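Serine-threonine phosphatase 2C (Toxoplasma gondii, PDB 2I44) probably removes phosphate from phosphoserine and phosphothreonine residues of proteins and binds calcium ions in a site built largely of aspartates. Local coordinates at residues A[25-30]-A[294-299]; A[36-41]-A[263-268]; A[103-108]-A[147-152]. All blocks are in the same frame, centred on the assembly; numbering follows the deposited sequence.

Interaction 1. Residues A[25-30]-A[294-299]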
loop_
_atom_site.group_PDB
_atom_site.type_symbol
_atom_site.label_atom_id
_atom_site.label_comp_id
_atom_site.label_asym_id
_atom_site.label_seq_id
_atom_site.Cartn_x
_atom_site.Cartn_y
_atom_site.Cartn_z
ATOM N N ALA A 25 -3.474 14.670 -3.464
ATOM C CA ALA A 25 -3.523 14.581 -4.912
ATOM C C ALA A 25 -3.262 13.128 -5.270
ATOM O O ALA A 25 -2.517 12.439 -4.572
ATOM C CB ALA A 25 -2.460 15.472 -5.533
ATOM N N ILE A 26 -3.887 12.656 -6.341
ATOM C CA ILE A 26 -3.695 11.277 -6.766
ATOM C C ILE A 26 -3.653 11.253 -8.278
ATOM O O ILE A 26 -4.523 11.821 -8.929
ATOM C CB ILE A 26 -4.860 10.364 -6.313
ATOM C CG1 ILE A 26 -5.156 10.569 -4.826
ATOM C CG2 ILE A 26 -4.505 8.901 -6.565
ATOM C CD1 ILE A 26 -6.402 9.838 -4.357
ATOM N N PHE A 27 -2.644 10.593 -8.834
ATOM C CA PHE A 27 -2.514 10.487 -10.280
ATOM C C PHE A 27 -2.024 9.093 -10.638
ATOM O O PHE A 27 -1.207 8.513 -9.930
ATOM C CB PHE A 27 -1.525 11.522 -10.818
ATOM C CG PHE A 27 -1.597 11.704 -12.310
ATOM C CD1 PHE A 27 -2.578 12.517 -12.876
ATOM C CD2 PHE A 27 -0.712 11.037 -13.152
ATOM C CE1 PHE A 27 -2.677 12.667 -14.265
ATOM C CE2 PHE A 27 -0.801 11.180 -14.545
ATOM C CZ PHE A 27 -1.786 11.996 -15.098
ATOM N N THR A 28 -2.528 8.559 -11.742
ATOM C CA THR A 28 -2.134 7.233 -12.187
ATOM C C THR A 28 -1.963 7.220 -13.701
ATOM O O THR A 28 -2.502 8.069 -14.404
ATOM C CB THR A 28 -3.197 6.176 -11.788
ATOM O OG1 THR A 28 -2.703 4.866 -12.089
ATOM C CG2 THR A 28 -4.511 6.413 -12.546
ATOM N N ASP A 29 -1.206 6.253 -14.201
ATOM C CA ASP A 29 -0.984 6.130 -15.633
ATOM C C ASP A 29 -0.715 4.672 -15.951
ATOM O O ASP A 29 -0.061 3.975 -15.181
ATOM C CB ASP A 29 0.199 7.000 -16.069
ATOM C CG ASP A 29 0.254 7.189 -17.574
ATOM O OD1 ASP A 29 0.473 6.196 -18.296
ATOM O OD2 ASP A 29 0.067 8.336 -18.033
ATOM N N ILE A 30 -1.232 4.212 -17.084
ATOM C CA ILE A 30 -1.061 2.825 -17.490
ATOM C C ILE A 30 0.365 2.526 -17.936
ATOM O O ILE A 30 0.808 1.378 -17.899
ATOM C CB ILE A 30 -2.044 2.448 -18.635
ATOM C CG1 ILE A 30 -2.055 0.929 -18.819
ATOM C CG2 ILE A 30 -1.644 3.150 -19.937
ATOM C CD1 ILE A 30 -3.190 0.428 -19.680
ATOM N N ALA A 294 3.071 15.289 -11.119
ATOM C CA ALA A 294 4.477 15.589 -11.350
ATOM C C ALA A 294 5.297 14.313 -11.162
ATOM O O ALA A 294 6.164 14.001 -11.974
ATOM C CB ALA A 294 4.951 16.675 -10.391
ATOM N N LEU A 295 5.010 13.572 -10.096
ATOM C CA LEU A 295 5.725 12.327 -9.821
ATOM C C LEU A 295 5.554 11.310 -10.944
ATOM O O LEU A 295 6.509 10.639 -11.328
ATOM C CB LEU A 295 5.242 11.713 -8.502
ATOM C CG LEU A 295 5.747 12.368 -7.218
ATOM C CD1 LEU A 295 5.043 11.778 -6.011
ATOM C CD2 LEU A 295 7.247 12.165 -7.116
ATOM N N VAL A 296 4.340 11.191 -11.472
ATOM C CA VAL A 296 4.096 10.230 -12.541
ATOM C C VAL A 296 4.715 10.665 -13.874
ATOM O O VAL A 296 5.407 9.879 -14.526
ATOM C CB VAL A 296 2.576 9.975 -12.739
ATOM C CG1 VAL A 296 2.341 9.088 -13.962
ATOM C CG2 VAL A 296 1.992 9.315 -11.489
ATOM N N GLU A 297 4.484 11.911 -14.273
ATOM C CA GLU A 297 5.022 12.390 -15.545
ATOM C C GLU A 297 6.555 12.413 -15.567
ATOM O O GLU A 297 7.162 12.078 -16.583
ATOM C CB GLU A 297 4.439 13.770 -15.876
ATOM C CG GLU A 297 2.910 13.774 -15.846
ATOM C CD GLU A 297 2.286 14.979 -16.532
ATOM O OE1 GLU A 297 2.786 16.106 -16.329
ATOM O OE2 GLU A 297 1.285 14.798 -17.264
HETATM N N MSE A 298 7.167 12.790 -14.445
HETATM C CA MSE A 298 8.625 12.830 -14.328
HETATM C C MSE A 298 9.194 11.420 -14.494
HETATM O O MSE A 298 10.221 11.227 -15.144
HETATM C CB MSE A 298 9.040 13.369 -12.955
HETATM C CG MSE A 298 8.743 14.840 -12.706
HETATM SE SE MSE A 298 10.018 16.005 -13.525
HETATM C CE MSE A 298 11.191 16.275 -12.023
ATOM N N THR A 299 8.521 10.444 -13.889
ATOM C CA THR A 299 8.935 9.050 -13.956
ATOM C C THR A 299 8.828 8.524 -15.380
ATOM O O THR A 299 9.725 7.833 -15.860
ATOM C CB THR A 299 8.065 8.174 -13.022
ATOM O OG1 THR A 299 8.297 8.568 -11.664
ATOM C CG2 THR A 299 8.400 6.692 -13.185
#
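Phe27 and Val296 carry this contact by apolar packing. The valine comes up to the edge of the phenyl ring, not over a face: Phe27 CD2 lies 3.5 Å from Val296 CB, and the two side chains cross at about a right angle. Both branches of the valine are used. Val296 CG1 stands in the plane of the ring, 3.8 Å from Phe27 CE2, while Val296 CG2 sits 3.6 Å from the backbone O of Phe27. A beta-branched residue suits this place because its two methyls can lie side by side along the ring edge, both near the ring plane, on a short side chain. The first torsion of Phe27 (chi1 -165°) turns the CD2 edge to Val296; the ring also touches Ala292 and Gln293, one turn earlier in the helix.

Asp29 adds a second apolar touch, through its methylene only: Asp29 CB is 3.7 Å from Val296 CG1. Its carboxylate is employed locally, OD1 accepting from Gly31 N just beyond the strand.

Within the helix, Thr299 OG1 donates to Leu295 O at 2.8 Å, satisfying a buried hydroxyl.

Helix 291-305 thereby covers strand 22-29 from outside, as helices flank the central beta sandwich in the PP2C fold.

Interaction 2. Residues A[36-41]-A[263-268]. With CA (calcium ion), chain D.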
loop_
_atom_site.group_PDB
_atom_site.type_symbol
_atom_site.label_atom_id
_atom_site.label_comp_id
_atom_site.label_asym_id
_atom_site.label_seq_id
_atom_site.Cartn_x
_atom_site.Cartn_y
_atom_site.Cartn_z
ATOM N N GLN A 36 -4.208 -1.836 -16.863
ATOM C CA GLN A 36 -3.993 -0.908 -15.760
ATOM C C GLN A 36 -4.416 -1.709 -14.533
ATOM O O GLN A 36 -5.612 -1.883 -14.277
ATOM C CB GLN A 36 -4.869 0.335 -15.910
ATOM C CG GLN A 36 -4.864 1.278 -14.700
ATOM C CD GLN A 36 -3.464 1.625 -14.210
ATOM O OE1 GLN A 36 -2.775 0.789 -13.625
ATOM N NE2 GLN A 36 -3.039 2.865 -14.451
ATOM N N GLU A 37 -3.437 -2.211 -13.784
ATOM C CA GLU A 37 -3.739 -3.027 -12.620
ATOM C C GLU A 37 -3.476 -2.352 -11.280
ATOM O O GLU A 37 -3.546 -2.993 -10.231
ATOM C CB GLU A 37 -2.983 -4.353 -12.726
ATOM C CG GLU A 37 -3.111 -4.965 -14.117
ATOM C CD GLU A 37 -2.721 -6.429 -14.185
ATOM O OE1 GLU A 37 -1.707 -6.815 -13.564
ATOM O OE2 GLU A 37 -3.428 -7.193 -14.882
ATOM N N ASP A 38 -3.170 -1.060 -11.319
ATOM C CA ASP A 38 -2.951 -0.285 -10.104
ATOM C C ASP A 38 -4.321 0.233 -9.673
ATOM O O ASP A 38 -5.158 0.579 -10.516
ATOM C CB ASP A 38 -2.055 0.929 -10.377
ATOM C CG ASP A 38 -0.574 0.637 -10.207
ATOM O OD1 ASP A 38 -0.187 -0.543 -10.052
ATOM O OD2 ASP A 38 0.211 1.616 -10.245
ATOM N N ARG A 39 -4.545 0.289 -8.366
ATOM C CA ARG A 39 -5.794 0.799 -7.816
ATOM C C ARG A 39 -5.469 1.631 -6.574
ATOM O O ARG A 39 -4.339 1.611 -6.083
ATOM C CB ARG A 39 -6.738 -0.357 -7.468
ATOM C CG ARG A 39 -7.292 -1.091 -8.691
ATOM C CD ARG A 39 -8.197 -0.180 -9.524
ATOM N NE ARG A 39 -8.855 -0.898 -10.616
ATOM C CZ ARG A 39 -8.260 -1.288 -11.744
ATOM N NH1 ARG A 39 -6.974 -1.032 -11.956
ATOM N NH2 ARG A 39 -8.953 -1.952 -12.659
ATOM N N PHE A 40 -6.449 2.367 -6.068
ATOM C CA PHE A 40 -6.213 3.192 -4.892
ATOM C C PHE A 40 -7.513 3.597 -4.216
ATOM O O PHE A 40 -8.592 3.544 -4.813
ATOM C CB PHE A 40 -5.406 4.430 -5.282
ATOM C CG PHE A 40 -6.026 5.238 -6.387
ATOM C CD1 PHE A 40 -7.110 6.071 -6.136
ATOM C CD2 PHE A 40 -5.516 5.177 -7.680
ATOM C CE1 PHE A 40 -7.675 6.833 -7.150
ATOM C CE2 PHE A 40 -6.079 5.939 -8.704
ATOM C CZ PHE A 40 -7.160 6.768 -8.437
ATOM N N THR A 41 -7.393 4.026 -2.967
ATOM C CA THR A 41 -8.548 4.405 -2.181
ATOM C C THR A 41 -8.181 5.528 -1.229
ATOM O O THR A 41 -7.145 5.480 -0.574
ATOM C CB THR A 41 -9.054 3.190 -1.369
ATOM O OG1 THR A 41 -9.483 2.160 -2.272
ATOM C CG2 THR A 41 -10.206 3.590 -0.443
ATOM N N LEU A 263 2.371 7.757 -1.097
ATOM C CA LEU A 263 2.052 6.346 -1.246
ATOM C C LEU A 263 2.142 6.086 -2.745
ATOM O O LEU A 263 1.541 6.813 -3.539
ATOM C CB LEU A 263 0.639 6.035 -0.734
ATOM C CG LEU A 263 0.350 6.263 0.757
ATOM C CD1 LEU A 263 0.011 7.724 1.004
ATOM C CD2 LEU A 263 -0.815 5.377 1.204
ATOM N N ALA A 264 2.898 5.067 -3.137
ATOM C CA ALA A 264 3.052 4.766 -4.553
ATOM C C ALA A 264 3.440 3.316 -4.841
ATOM O O ALA A 264 3.961 2.607 -3.979
ATOM C CB ALA A 264 4.087 5.714 -5.158
ATOM N N THR A 265 3.179 2.880 -6.066
ATOM C CA THR A 265 3.525 1.526 -6.484
ATOM C C THR A 265 4.978 1.500 -6.951
ATOM O O THR A 265 5.609 2.560 -7.102
ATOM C CB THR A 265 2.616 1.049 -7.633
ATOM O OG1 THR A 265 2.703 1.964 -8.729
ATOM C CG2 THR A 265 1.180 0.974 -7.166
ATOM N N ASP A 266 5.506 0.298 -7.186
ATOM C CA ASP A 266 6.886 0.163 -7.630
ATOM C C ASP A 266 7.069 0.783 -9.000
ATOM O O ASP A 266 8.190 0.983 -9.459
ATOM C CB ASP A 266 7.335 -1.312 -7.629
ATOM C CG ASP A 266 6.541 -2.190 -8.595
ATOM O OD1 ASP A 266 5.645 -1.688 -9.302
ATOM O OD2 ASP A 266 6.823 -3.404 -8.637
ATOM N N GLY A 267 5.952 1.099 -9.649
ATOM C CA GLY A 267 6.011 1.739 -10.953
ATOM C C GLY A 267 6.735 3.068 -10.803
ATOM O O GLY A 267 7.297 3.610 -11.765
ATOM N N LEU A 268 6.710 3.601 -9.583
ATOM C CA LEU A 268 7.398 4.850 -9.272
ATOM C C LEU A 268 8.754 4.588 -8.609
ATOM O O LEU A 268 9.772 5.161 -9.000
ATOM C CB LEU A 268 6.564 5.720 -8.326
ATOM C CG LEU A 268 7.371 6.885 -7.725
ATOM C CD1 LEU A 268 7.729 7.887 -8.829
ATOM C CD2 LEU A 268 6.578 7.577 -6.629
HETATM CA CA CA D . 3.916 -2.618 -10.543
HETATM O O HOH W 1 2.731 -0.622 -10.537
HETATM O O HOH W 2 4.843 -4.229 -10.014
HETATM O O HOH W 3 2.702 -3.520 -11.997
#
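The carboxylate of Asp38 is met by Thr265, whose OG1 donates to Asp38 OD2 at 2.9 Å from the syn side, 27° out of the carboxylate plane; Asp38 OD1 accepts from a calcium-bound water at 3.0 Å. The guanidinium of Arg39 is gripped near its own plane: NH1 donates to both Gln36 O and Asp38 O, each 2.8 Å away, which pins the turn leading into the strand, while NE forms a salt bridge with Glu69.

Approaching Asp38 from the opposite direction, Thr265 (chi1 57°) turns both OG1 and CG2 to the carboxylate, and Thr265 CG2 comes within 3.3 Å of Asp38 OD2. Threonine suits the place: besides this methyl, its hydroxyl donates to Asp38 and stands at the N-cap of helix 266-269, where the bond from Gly267 N is at most weak.

Asp266 OD1 binds the calcium ion at 2.3 Å, together with Asp60 and Asp311. The water that donates to Asp38 OD1 is itself a ligand of the ion at 2.3 Å, which makes Asp38 a second-shell residue of this metal.

Strand 38-43 pairs with strand 53-62 in one sheet and strand 258-264 belongs to the other, so the bond spans the sandwich, with Thr314 of strand 313-320 also hydrogen-bonded to Asp38 OD2.

Interaction 3. Residues A[103-108]-A[147-152]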
loop_
_atom_site.group_PDB
_atom_site.type_symbol
_atom_site.label_atom_id
_atom_site.label_comp_id
_atom_site.label_asym_id
_atom_site.label_seq_id
_atom_site.Cartn_x
_atom_site.Cartn_y
_atom_site.Cartn_z
ATOM N N GLU A 103 -1.472 7.698 24.526
ATOM C CA GLU A 103 -0.710 6.565 25.014
ATOM C C GLU A 103 -1.311 5.234 24.593
ATOM O O GLU A 103 -0.591 4.258 24.397
ATOM C CB GLU A 103 -0.603 6.627 26.535
ATOM C CG GLU A 103 0.151 5.464 27.143
ATOM C CD GLU A 103 0.560 5.731 28.578
ATOM O OE1 GLU A 103 -0.312 6.135 29.381
ATOM O OE2 GLU A 103 1.754 5.538 28.902
ATOM N N LYS A 104 -2.630 5.196 24.441
ATOM C CA LYS A 104 -3.303 3.956 24.070
ATOM C C LYS A 104 -3.699 3.888 22.593
ATOM O O LYS A 104 -3.790 2.804 22.018
ATOM C CB LYS A 104 -4.545 3.768 24.947
ATOM C CG LYS A 104 -4.240 3.883 26.443
ATOM C CD LYS A 104 -5.483 3.716 27.309
ATOM C CE LYS A 104 -5.956 2.273 27.333
ATOM N NZ LYS A 104 -7.193 2.108 28.157
ATOM N N LEU A 105 -3.915 5.050 21.987
ATOM C CA LEU A 105 -4.325 5.141 20.588
ATOM C C LEU A 105 -3.426 4.381 19.611
ATOM O O LEU A 105 -3.927 3.719 18.706
ATOM C CB LEU A 105 -4.436 6.613 20.170
ATOM C CG LEU A 105 -5.106 6.930 18.824
ATOM C CD1 LEU A 105 -6.497 6.317 18.777
ATOM C CD2 LEU A 105 -5.195 8.433 18.629
ATOM N N PRO A 106 -2.092 4.465 19.776
ATOM C CA PRO A 106 -1.183 3.758 18.868
ATOM C C PRO A 106 -1.415 2.255 18.761
ATOM O O PRO A 106 -1.498 1.720 17.655
ATOM C CB PRO A 106 0.196 4.097 19.428
ATOM C CG PRO A 106 -0.009 5.487 19.941
ATOM C CD PRO A 106 -1.333 5.361 20.667
ATOM N N GLN A 107 -1.522 1.567 19.895
ATOM C CA GLN A 107 -1.743 0.128 19.848
ATOM C C GLN A 107 -3.136 -0.232 19.341
ATOM O O GLN A 107 -3.327 -1.296 18.749
ATOM C CB GLN A 107 -1.503 -0.517 21.220
ATOM C CG GLN A 107 -0.025 -0.679 21.576
ATOM C CD GLN A 107 0.816 -1.200 20.404
ATOM O OE1 GLN A 107 1.642 -0.469 19.841
ATOM N NE2 GLN A 107 0.600 -2.463 20.029
ATOM N N LEU A 108 -4.112 0.641 19.579
ATOM C CA LEU A 108 -5.462 0.386 19.101
ATOM C C LEU A 108 -5.463 0.506 17.577
ATOM O O LEU A 108 -6.106 -0.278 16.880
ATOM C CB LEU A 108 -6.448 1.382 19.711
ATOM C CG LEU A 108 -6.794 1.192 21.195
ATOM C CD1 LEU A 108 -7.712 2.316 21.654
ATOM C CD2 LEU A 108 -7.470 -0.167 21.399
ATOM N N LYS A 147 -6.105 11.594 14.725
ATOM C CA LYS A 147 -5.659 12.458 15.813
ATOM C C LYS A 147 -4.138 12.553 15.949
ATOM O O LYS A 147 -3.573 12.201 16.985
ATOM C CB LYS A 147 -6.261 11.981 17.141
ATOM C CG LYS A 147 -6.175 13.008 18.268
ATOM C CD LYS A 147 -6.645 12.432 19.598
ATOM C CE LYS A 147 -6.555 13.473 20.712
ATOM N NZ LYS A 147 -6.879 12.909 22.058
ATOM N N GLY A 148 -3.478 13.018 14.894
ATOM C CA GLY A 148 -2.035 13.176 14.944
ATOM C C GLY A 148 -1.186 11.934 14.764
ATOM O O GLY A 148 0.039 12.019 14.803
ATOM N N PHE A 149 -1.818 10.782 14.571
ATOM C CA PHE A 149 -1.078 9.543 14.377
ATOM C C PHE A 149 -1.357 8.952 13.007
ATOM O O PHE A 149 -2.467 9.062 12.484
ATOM C CB PHE A 149 -1.463 8.509 15.436
ATOM C CG PHE A 149 -0.930 8.812 16.806
ATOM C CD1 PHE A 149 0.420 8.637 17.093
ATOM C CD2 PHE A 149 -1.773 9.290 17.804
ATOM C CE1 PHE A 149 0.925 8.935 18.358
ATOM C CE2 PHE A 149 -1.283 9.593 19.075
ATOM C CZ PHE A 149 0.071 9.417 19.354
ATOM N N VAL A 150 -0.337 8.336 12.423
ATOM C CA VAL A 150 -0.490 7.689 11.136
ATOM C C VAL A 150 -0.073 6.241 11.310
ATOM O O VAL A 150 1.082 5.950 11.626
ATOM C CB VAL A 150 0.377 8.342 10.046
ATOM C CG1 VAL A 150 0.240 7.564 8.740
ATOM C CG2 VAL A 150 -0.064 9.773 9.838
ATOM N N ALA A 151 -1.038 5.346 11.134
ATOM C CA ALA A 151 -0.798 3.921 11.249
ATOM C C ALA A 151 -0.503 3.384 9.856
ATOM O O ALA A 151 -1.411 3.234 9.036
ATOM C CB ALA A 151 -2.030 3.232 11.830
ATOM N N VAL A 152 0.769 3.110 9.591
ATOM C CA VAL A 152 1.189 2.592 8.300
ATOM C C VAL A 152 1.159 1.065 8.272
ATOM O O VAL A 152 1.652 0.397 9.186
ATOM C CB VAL A 152 2.633 3.052 7.943
ATOM C CG1 VAL A 152 3.077 2.415 6.640
ATOM C CG2 VAL A 152 2.689 4.562 7.817
#
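Pro106 and Phe149 bring the helix and strand backbones nearest, their CA atoms 7.3 Å apart, just after a tight two-residue turn at Lys147 and Gly148 whose backbone angles come close to type I'. This is a helix laid on the outer face of a sheet in the PP2C sandwich, joining helix 98-130 to strand 149-155 of the hairpin that begins with strand 137-146. Gly148 suits the turn because a CB there would press against the carbonyl O of Lys147.

Phe149 points its side chain to the helix, and Leu109 and Val251 also touch it. Leu105 reaches its ring obliquely with one methyl, Leu105 CD2 lying 3.6 Å from Phe149 CD2. The two torsions of Leu105 (chi1 -169°, chi2 55°) together bring CD2 between the turn and the ring, where Leu105 CD2 is also 4.0 Å from Lys147 CB. The lysine therefore contributes the aliphatic base of its extended chain.

Proline suits the helix kink, for it has no N-H to give to the preceding turn, and its compact ring lies close to the aromatic. Pro106 CG makes a CH-pi contact over one face of Phe149, 4.1 Å from the ring centroid and 19° off the ring normal.

From the N terminus, strand 22-29 opens the longest loop, which interaction 1 closes only at helix 291-305. Strand 38-43 follows directly, and interaction 2 closes a loop from it to the end of strand 258-264, nested inside the first. Innermost is interaction 3, a short closure from helix 98-130 to the hairpin strand 149-155; no loops cross. Interactions 1 and 2 are neighbours, centres 10 Å apart, and Gln36 NE2 probably hydrogen-bonds to Asp29 O between them. Interaction 3 is about 30 Å from interaction 1, between centres. Together they run through the sandwich: outer helix on one sheet, sheet to sheet beside the calcium ion, and the other sheet to its own outer helix.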